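Local coordinates for protein bradavidin 2 (Bradyrhizobium japonicum, PDB 4GGT) that probably binds biotin, as a bacterial member of the avidin family built on an eight-stranded antiparallel beta barrel, at residues F38-A42 with Q43-C47. Numbering follows the deposited sequence.
Sequences FTNHA and QGFAC
Asn40 lays its side-chain amide against the edge of the Phe45 ring, Asn40 CG standing 3.6 Å from Phe45 CD2, with the two planes steeply turned, 71° apart. Both side chains have CG anti to the backbone N (chi1 174° for Asn40), which turns the amide and the ring toward each other across the loop that follows strand 33-39. Asn40 CB joins in, 4.1 Å from Phe45 CD2. One face of the Phe45 ring is taken by its own chain: Cys47 N sits 3.9 Å above the ring centre. Phe69 of strand 62-69 meets the same ring edge-to-face and also touches Asn40.

The chain reverses through a type II beta turn from Ala42 to Phe45, closed by Phe45 N donating to Ala42 O at 3.1 Å; Gly44, with its positive phi, takes the position where a side chain would press on the preceding carbonyl. One water bridges the two ends of the loop, accepting from Asn40 N and donating to Cys47 O, while Cys47 is tied to Cys72 by a disulfide. An alanine in place of Asn40 would probably leave the edge of Phe45 without its amide neighbour and the ring freer to shift. Asn40 and Ala46 contact biotin in a structure of this protein, though this chain is without the ligand; Phe45, close to the biotin-binding Ser74, probably helps line the site together with Asn40.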
ATOM      1  N   PHE A  38      -5.945  -3.367   0.028  1.00 19.26           N
ATOM      2  CA  PHE A  38      -5.315  -2.530  -0.958  1.00 18.64           C
ATOM      3  C   PHE A  38      -5.695  -3.103  -2.306  1.00 18.40           C
ATOM      4  O   PHE A  38      -5.646  -4.334  -2.492  1.00 18.75           O
ATOM      5  CB  PHE A  38      -3.804  -2.628  -0.812  1.00 18.54           C
ATOM      6  CG  PHE A  38      -3.041  -1.751  -1.756  1.00 19.01           C
ATOM      7  CD1 PHE A  38      -2.659  -0.449  -1.377  1.00 19.87           C
ATOM      8  CD2 PHE A  38      -2.730  -2.202  -3.032  1.00 19.06           C
ATOM      9  CE1 PHE A  38      -1.942   0.353  -2.273  1.00 20.99           C
ATOM     10  CE2 PHE A  38      -2.027  -1.419  -3.925  1.00 21.01           C
ATOM     11  CZ  PHE A  38      -1.629  -0.126  -3.553  1.00 19.95           C
ATOM     12  N   THR A  39      -6.059  -2.245  -3.227  1.00 19.58           N
ATOM     13  CA  THR A  39      -6.227  -2.734  -4.597  1.00 21.56           C
ATOM     14  C   THR A  39      -5.581  -1.851  -5.644  1.00 21.48           C
ATOM     15  O   THR A  39      -5.704  -0.648  -5.616  1.00 20.32           O
ATOM     16  CB  THR A  39      -7.651  -3.373  -4.901  1.00 24.30           C
ATOM     17  OG1 THR A  39      -8.092  -3.205  -6.285  1.00 25.93           O
ATOM     18  CG2 THR A  39      -8.698  -3.096  -3.856  1.00 19.67           C
ATOM     19  N   ASN A  40      -4.769  -2.484  -6.481  1.00 21.05           N
ATOM     20  CA  ASN A  40      -4.036  -1.828  -7.543  1.00 22.66           C
ATOM     21  C   ASN A  40      -4.987  -1.740  -8.724  1.00 23.26           C
ATOM     22  O   ASN A  40      -5.850  -2.604  -8.880  1.00 23.72           O
ATOM     23  CB  ASN A  40      -2.803  -2.692  -7.894  1.00 22.62           C
ATOM     24  CG  ASN A  40      -2.042  -2.185  -9.098  1.00 23.98           C
ATOM     25  OD1 ASN A  40      -1.011  -1.513  -8.970  1.00 28.80           O
ATOM     26  ND2 ASN A  40      -2.548  -2.499 -10.284  1.00 21.86           N
ATOM     27  N   HIS A  41      -4.859  -0.684  -9.521  1.00 24.74           N
ATOM     28  CA  HIS A  41      -5.731  -0.521 -10.676  1.00 26.63           C
ATOM     29  C   HIS A  41      -4.962  -0.236 -11.954  1.00 27.55           C
ATOM     30  O   HIS A  41      -5.462   0.463 -12.852  1.00 27.72           O
ATOM     31  CB  HIS A  41      -6.805   0.532 -10.405  1.00 27.60           C
ATOM     32  CG  HIS A  41      -7.921   0.032  -9.551  1.00 26.31           C
ATOM     33  ND1 HIS A  41      -8.057   0.370  -8.221  1.00 28.04           N
ATOM     34  CD2 HIS A  41      -8.939  -0.812  -9.831  1.00 26.38           C
ATOM     35  CE1 HIS A  41      -9.125  -0.231  -7.725  1.00 27.58           C
ATOM     36  NE2 HIS A  41      -9.676  -0.958  -8.684  1.00 28.12           N
ATOM     37  N   ALA A  42      -3.756  -0.799 -12.049  1.00 28.00           N
ATOM     38  CA  ALA A  42      -2.909  -0.600 -13.224  1.00 28.25           C
ATOM     39  C   ALA A  42      -3.280  -1.609 -14.308  1.00 28.70           C
ATOM     40  O   ALA A  42      -3.095  -2.828 -14.135  1.00 28.36           O
ATOM     41  CB  ALA A  42      -1.442  -0.720 -12.858  1.00 28.54           C
ATOM     42  N   GLN A  43      -3.831  -1.120 -15.415  1.00 29.78           N
ATOM     43  CA  GLN A  43      -4.193  -2.022 -16.500  1.00 29.12           C
ATOM     44  C   GLN A  43      -2.936  -2.721 -16.962  1.00 28.42           C
ATOM     45  O   GLN A  43      -1.883  -2.105 -17.080  1.00 28.16           O
ATOM     46  CB  GLN A  43      -4.820  -1.258 -17.686  1.00 31.20           C
ATOM     47  CG  GLN A  43      -5.630  -2.148 -18.608  1.00 32.72           C
ATOM     48  CD  GLN A  43      -7.075  -2.340 -18.155  1.00 37.02           C
ATOM     49  OE1 GLN A  43      -7.447  -1.986 -17.027  1.00 39.17           O
ATOM     50  NE2 GLN A  43      -7.899  -2.906 -19.041  1.00 36.38           N
ATOM     51  N   GLY A  44      -3.028  -4.019 -17.221  1.00 27.22           N
ATOM     52  CA  GLY A  44      -1.833  -4.737 -17.663  1.00 26.53           C
ATOM     53  C   GLY A  44      -1.162  -5.538 -16.557  1.00 26.89           C
ATOM     54  O   GLY A  44      -0.529  -6.564 -16.828  1.00 27.64           O
ATOM     55  N   PHE A  45      -1.295  -5.067 -15.318  1.00 25.56           N
ATOM     56  CA  PHE A  45      -0.800  -5.815 -14.138  1.00 24.63           C
ATOM     57  C   PHE A  45      -1.752  -6.949 -13.802  1.00 24.28           C
ATOM     58  O   PHE A  45      -2.922  -6.710 -13.544  1.00 23.88           O
ATOM     59  CB  PHE A  45      -0.675  -4.847 -12.963  1.00 23.99           C
ATOM     60  CG  PHE A  45      -0.202  -5.495 -11.672  1.00 25.19           C
ATOM     61  CD1 PHE A  45       0.903  -6.336 -11.662  1.00 25.48           C
ATOM     62  CD2 PHE A  45      -0.868  -5.242 -10.490  1.00 24.46           C
ATOM     63  CE1 PHE A  45       1.334  -6.926 -10.458  1.00 26.65           C
ATOM     64  CE2 PHE A  45      -0.438  -5.813  -9.272  1.00 24.25           C
ATOM     65  CZ  PHE A  45       0.653  -6.639  -9.271  1.00 24.95           C
ATOM     66  N   ALA A  46      -1.272  -8.198 -13.798  1.00 23.22           N
ATOM     67  CA  ALA A  46      -2.166  -9.351 -13.698  1.00 24.14           C
ATOM     68  C   ALA A  46      -2.982  -9.450 -12.403  1.00 24.77           C
ATOM     69  O   ALA A  46      -3.946 -10.220 -12.318  1.00 25.39           O
ATOM     70  CB  ALA A  46      -1.398 -10.671 -14.011  1.00 23.86           C
ATOM     71  N   CYS A  47      -2.618  -8.639 -11.401  1.00 24.86           N
ATOM     72  CA  CYS A  47      -3.293  -8.666 -10.106  1.00 23.77           C
ATOM     73  C   CYS A  47      -4.044  -7.373  -9.853  1.00 23.48           C
ATOM     74  O   CYS A  47      -4.559  -7.161  -8.756  1.00 22.81           O
ATOM     75  CB  CYS A  47      -2.308  -8.890  -8.946  1.00 24.32           C
ATOM     76  SG  CYS A  47      -1.703 -10.576  -8.891  1.00 28.12           S
TER
HETATM   77  O   HOH W   1      -4.532  -5.311  -6.631  1.00 23.08           O